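PDB 4WY5: esterase from Rhizomucor miehei, which probably hydrolyses carboxylic esters as a carboxylesterase of the alpha/beta hydrolase fold. Local coordinates for residues A[89-93]-A[220-225]; A[5-9]-A[259-263]. All blocks are in the same frame, centred on the assembly; numbering follows the deposited sequence.

Contact 1. Residues A[89-93]-A[220-225]; sequences GGFVF and FFSNAY
The rings of Phe-91 and Tyr-225 lie face to face, their centroids 3.6 Å apart and their planes inclined by only 7°, so that every ring carbon of one has a neighbour in the other; the closest pair is Phe-91 CD1 and Tyr-225 CE1 at 3.4 Å. One face of the Phe-221 ring takes Gly-90 CA in a CH-pi contact, 4.0 Å from the ring centroid and 20° off the normal. Val-92 CG2 and Phe-93 CE2 meet the same ring at its edge, close to its plane. Gly-90 suits its place twice over: its positive phi favours glycine, and a beta-carbon would run into Phe-221 CE1. Tyr-225 holds CG anti to the backbone N (chi1 -178°), which turns its ring so that one face covers that of Phe-91. Val-92 CG2 also lies 3.8 Å from Ala-224 CB, whose short side chain lets the methyl come close to the helix. Gly-89 O accepts from both Val-92 N and Phe-93 N, holding the loop's shape. Leu-166 of helix 162-176 touches both stacked rings. The loop matches the HGGG motif of hormone-sensitive-lipase-like esterases, whose glycines supply oxyanion-hole N-H groups, and probably does so here. With no direct hydrogen bond between the segments, its position against helix 215-225 rests on stacking, CH-pi and apolar contacts, and so on shape fit.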
# COMPACT_ATOMS: atom_id res chain seq x y z
N GLY A 89 13.86 5.67 16.65
CA GLY A 89 14.20 5.59 18.06
C GLY A 89 14.03 6.91 18.81
O GLY A 89 14.61 7.11 19.88
N GLY A 90 13.25 7.82 18.24
CA GLY A 90 12.89 9.06 18.91
C GLY A 90 13.99 10.11 18.94
O GLY A 90 13.86 11.13 19.64
N PHE A 91 15.05 9.85 18.15
CA PHE A 91 16.32 10.59 18.14
C PHE A 91 17.20 10.23 19.35
O PHE A 91 18.31 10.75 19.48
CB PHE A 91 16.13 12.11 18.10
CG PHE A 91 15.41 12.61 16.89
CD1 PHE A 91 16.07 12.76 15.68
CD2 PHE A 91 14.07 12.96 16.96
CE1 PHE A 91 15.41 13.23 14.54
CE2 PHE A 91 13.40 13.44 15.83
CZ PHE A 91 14.07 13.58 14.62
N VAL A 92 16.71 9.33 20.21
CA VAL A 92 17.36 9.05 21.50
C VAL A 92 17.94 7.63 21.56
O VAL A 92 18.97 7.40 22.19
CB VAL A 92 16.36 9.29 22.69
CG1 VAL A 92 16.95 8.84 24.03
CG2 VAL A 92 15.98 10.77 22.76
N PHE A 93 17.27 6.68 20.92
CA PHE A 93 17.76 5.30 20.87
C PHE A 93 17.97 4.79 19.44
O PHE A 93 17.75 5.51 18.46
CB PHE A 93 16.80 4.35 21.59
CG PHE A 93 16.27 4.89 22.89
CD1 PHE A 93 17.03 4.82 24.06
CD2 PHE A 93 14.99 5.44 22.96
CE1 PHE A 93 16.53 5.31 25.26
CE2 PHE A 93 14.48 5.94 24.16
CZ PHE A 93 15.25 5.87 25.32
N PHE A 220 8.89 14.06 25.86
CA PHE A 220 10.27 13.73 26.22
C PHE A 220 11.22 13.81 25.01
O PHE A 220 12.28 14.43 25.11
CB PHE A 220 10.37 12.33 26.86
CG PHE A 220 11.78 11.86 27.11
CD1 PHE A 220 12.49 12.30 28.23
CD2 PHE A 220 12.41 10.98 26.23
CE1 PHE A 220 13.81 11.86 28.45
CE2 PHE A 220 13.72 10.55 26.44
CZ PHE A 220 14.42 10.99 27.56
N PHE A 221 10.83 13.23 23.88
CA PHE A 221 11.71 13.20 22.70
C PHE A 221 11.95 14.58 22.09
O PHE A 221 13.05 14.88 21.60
CB PHE A 221 11.15 12.25 21.64
CG PHE A 221 11.11 10.80 22.06
CD1 PHE A 221 12.27 10.14 22.46
CD2 PHE A 221 9.91 10.10 22.05
CE1 PHE A 221 12.23 8.80 22.83
CE2 PHE A 221 9.86 8.77 22.43
CZ PHE A 221 11.03 8.11 22.82
N SER A 222 10.92 15.43 22.10
CA SER A 222 11.04 16.78 21.55
C SER A 222 12.04 17.61 22.37
O SER A 222 12.84 18.39 21.82
CB SER A 222 9.67 17.46 21.52
OG SER A 222 8.70 16.61 20.92
N ASN A 223 11.98 17.45 23.69
CA ASN A 223 12.87 18.18 24.57
C ASN A 223 14.31 17.69 24.43
O ASN A 223 15.25 18.46 24.54
CB ASN A 223 12.40 18.06 26.02
CG ASN A 223 13.19 18.95 26.98
OD1 ASN A 223 13.16 20.19 26.87
ND2 ASN A 223 13.88 18.32 27.94
N ALA A 224 14.47 16.41 24.14
CA ALA A 224 15.81 15.86 23.96
C ALA A 224 16.43 16.35 22.65
O ALA A 224 17.61 16.69 22.61
CB ALA A 224 15.78 14.34 24.02
N TYR A 225 15.62 16.39 21.59
CA TYR A 225 16.10 16.69 20.24
C TYR A 225 16.28 18.20 19.96
O TYR A 225 17.28 18.60 19.37
CB TYR A 225 15.12 16.09 19.21
CG TYR A 225 15.50 16.28 17.74
CD1 TYR A 225 16.74 15.87 17.27
CD2 TYR A 225 14.60 16.84 16.83
CE1 TYR A 225 17.10 16.02 15.92
CE2 TYR A 225 14.95 17.00 15.47
CZ TYR A 225 16.20 16.59 15.03
OH TYR A 225 16.56 16.76 13.71

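Contact 2. Residues A[5-9]-A[259-263]; sequences NPPIH and AESDV
Glu-260 and Pro-6 meet because the glutamate is stretched out: CG stands anti to the backbone N (chi1 -179°) and the chain continues extended (chi2 177°), carrying the carboxylate across to the proline ring. There Pro-6 CG lies 3.6 Å from Glu-260 CD, with CB also close to both carboxylate oxygens, a van der Waals contact between a rigid apolar ring and a flat carboxylate group. Ser-261 has OG beside its backbone N (chi1 -68°), which directs the hydroxyl to the N-terminal segment, where Ile-8 CG2 comes within 3.7 Å of Ser-261 OG.

The polar groups are joined through water. One water donates to Pro-6 O and to Ser-261 OG, 2.8 Å from the latter. A second accepts from Ser-261 OG and donates to Pro-7 O and to Glu-260 OE1, the last at 2.7 Å. A third donates to Pro-7 O and Glu-260 OE1 again, at 3.0 Å from each. The two prolines offer carbonyls but no N-H, so water protons suit their acceptors, and serine can both give and receive. Glu-260 OE1 is gripped further by Gly-289 N, which helps fix the carboxylate; this multiple donation would probably favour its charged form. Pro-6 and Pro-7 also pack on Gln-273 of the second subunit.

Segment 259-263 begins at the end of strand 254-259, after which alpha/beta hydrolases commonly carry the triad acid. Asp-262 OD1 caps Leu-264 N, helping to hold the carboxylate, while its OD2 bonds to His-292 ND1, consistent with a Ser-His-Asp triad completed by Ser-161. The N-terminal segment thus touches Glu-260 and Ser-261, through a hydrated interface, next to the probable catalytic acid, which itself takes no part.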
# COMPACT_ATOMS: atom_id res chain seq x y z
N ASN A 5 -10.82 4.10 18.25
CA ASN A 5 -11.14 2.78 18.73
C ASN A 5 -11.24 1.62 17.70
O ASN A 5 -11.84 0.59 18.02
CB ASN A 5 -12.46 2.87 19.52
CG ASN A 5 -13.58 3.57 18.74
OD1 ASN A 5 -13.45 3.83 17.54
ND2 ASN A 5 -14.69 3.89 19.43
N PRO A 6 -10.63 1.74 16.49
CA PRO A 6 -10.64 0.48 15.72
C PRO A 6 -9.75 -0.62 16.32
O PRO A 6 -8.85 -0.32 17.13
CB PRO A 6 -10.10 0.91 14.34
CG PRO A 6 -9.31 2.16 14.59
CD PRO A 6 -10.08 2.86 15.69
N PRO A 7 -10.00 -1.88 15.93
CA PRO A 7 -9.14 -3.02 16.30
C PRO A 7 -7.68 -2.89 15.82
O PRO A 7 -7.40 -2.32 14.74
CB PRO A 7 -9.82 -4.22 15.60
CG PRO A 7 -11.25 -3.80 15.36
CD PRO A 7 -11.21 -2.30 15.18
N ILE A 8 -6.76 -3.43 16.62
CA ILE A 8 -5.37 -3.59 16.20
C ILE A 8 -5.03 -5.09 16.19
O ILE A 8 -5.68 -5.89 16.87
CB ILE A 8 -4.39 -2.84 17.14
CG1 ILE A 8 -4.49 -3.35 18.58
CG2 ILE A 8 -4.65 -1.33 17.10
CD1 ILE A 8 -3.47 -2.74 19.55
N HIS A 9 -3.99 -5.47 15.44
CA HIS A 9 -3.57 -6.88 15.38
C HIS A 9 -3.13 -7.38 16.77
O HIS A 9 -2.45 -6.66 17.51
CB HIS A 9 -2.44 -7.05 14.35
CG HIS A 9 -2.14 -8.47 13.98
ND1 HIS A 9 -1.50 -9.34 14.84
CD2 HIS A 9 -2.38 -9.17 12.84
CE1 HIS A 9 -1.36 -10.51 14.24
NE2 HIS A 9 -1.89 -10.44 13.04
N ALA A 259 0.28 4.93 10.02
CA ALA A 259 -0.34 3.85 10.79
C ALA A 259 -1.71 4.26 11.36
O ALA A 259 -1.85 5.37 11.86
CB ALA A 259 0.59 3.39 11.92
N GLU A 260 -2.71 3.38 11.26
CA GLU A 260 -4.08 3.73 11.65
C GLU A 260 -4.21 4.17 13.11
O GLU A 260 -4.88 5.16 13.39
CB GLU A 260 -5.06 2.56 11.38
CG GLU A 260 -6.51 2.93 11.77
CD GLU A 260 -7.53 1.84 11.48
OE1 GLU A 260 -7.24 0.66 11.80
OE2 GLU A 260 -8.63 2.16 10.95
N SER A 261 -3.61 3.43 14.03
CA SER A 261 -3.71 3.76 15.45
C SER A 261 -2.39 4.36 15.96
O SER A 261 -1.58 3.68 16.61
CB SER A 261 -4.07 2.52 16.27
OG SER A 261 -5.40 2.08 16.00
N ASP A 262 -2.21 5.65 15.67
CA ASP A 262 -0.93 6.32 15.87
C ASP A 262 -1.17 7.83 15.97
O ASP A 262 -1.73 8.42 15.03
CB ASP A 262 0.02 5.98 14.70
CG ASP A 262 1.41 6.62 14.84
OD1 ASP A 262 1.62 7.42 15.77
OD2 ASP A 262 2.29 6.32 13.98
N VAL A 263 -0.71 8.46 17.06
CA VAL A 263 -0.89 9.91 17.27
C VAL A 263 -0.36 10.75 16.10
O VAL A 263 -0.93 11.80 15.78
CB VAL A 263 -0.22 10.43 18.59
CG1 VAL A 263 -0.90 9.86 19.80
CG2 VAL A 263 1.27 10.10 18.63
O HOH W 1 -7.27 1.61 18.03
O HOH W 2 -5.96 0.07 14.10
O HOH W 3 -8.65 -1.96 11.99

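The two contacts have centres 23 Å apart and do not touch, their nearest atoms being about 9 Å from each other. In chain order the segments run 5-9, 89-93, 220-225, 259-263, so contact 2 brackets contact 1. Both involve loops at the ends of parallel strands of the same mixed sheet: strand 80-86 leads to the loop of contact 1 and strand 254-259 to that of contact 2, with 155-160 and 185-189 between them in the sheet order. Contact 1 joins its loop to helix 215-225, whereas contact 2 brings in the N-terminal segment before helix 10-19. Each includes a loop that probably contributes to the active site: the glycine-rich loop, and that of the putative triad acid, though this residue itself makes no contact.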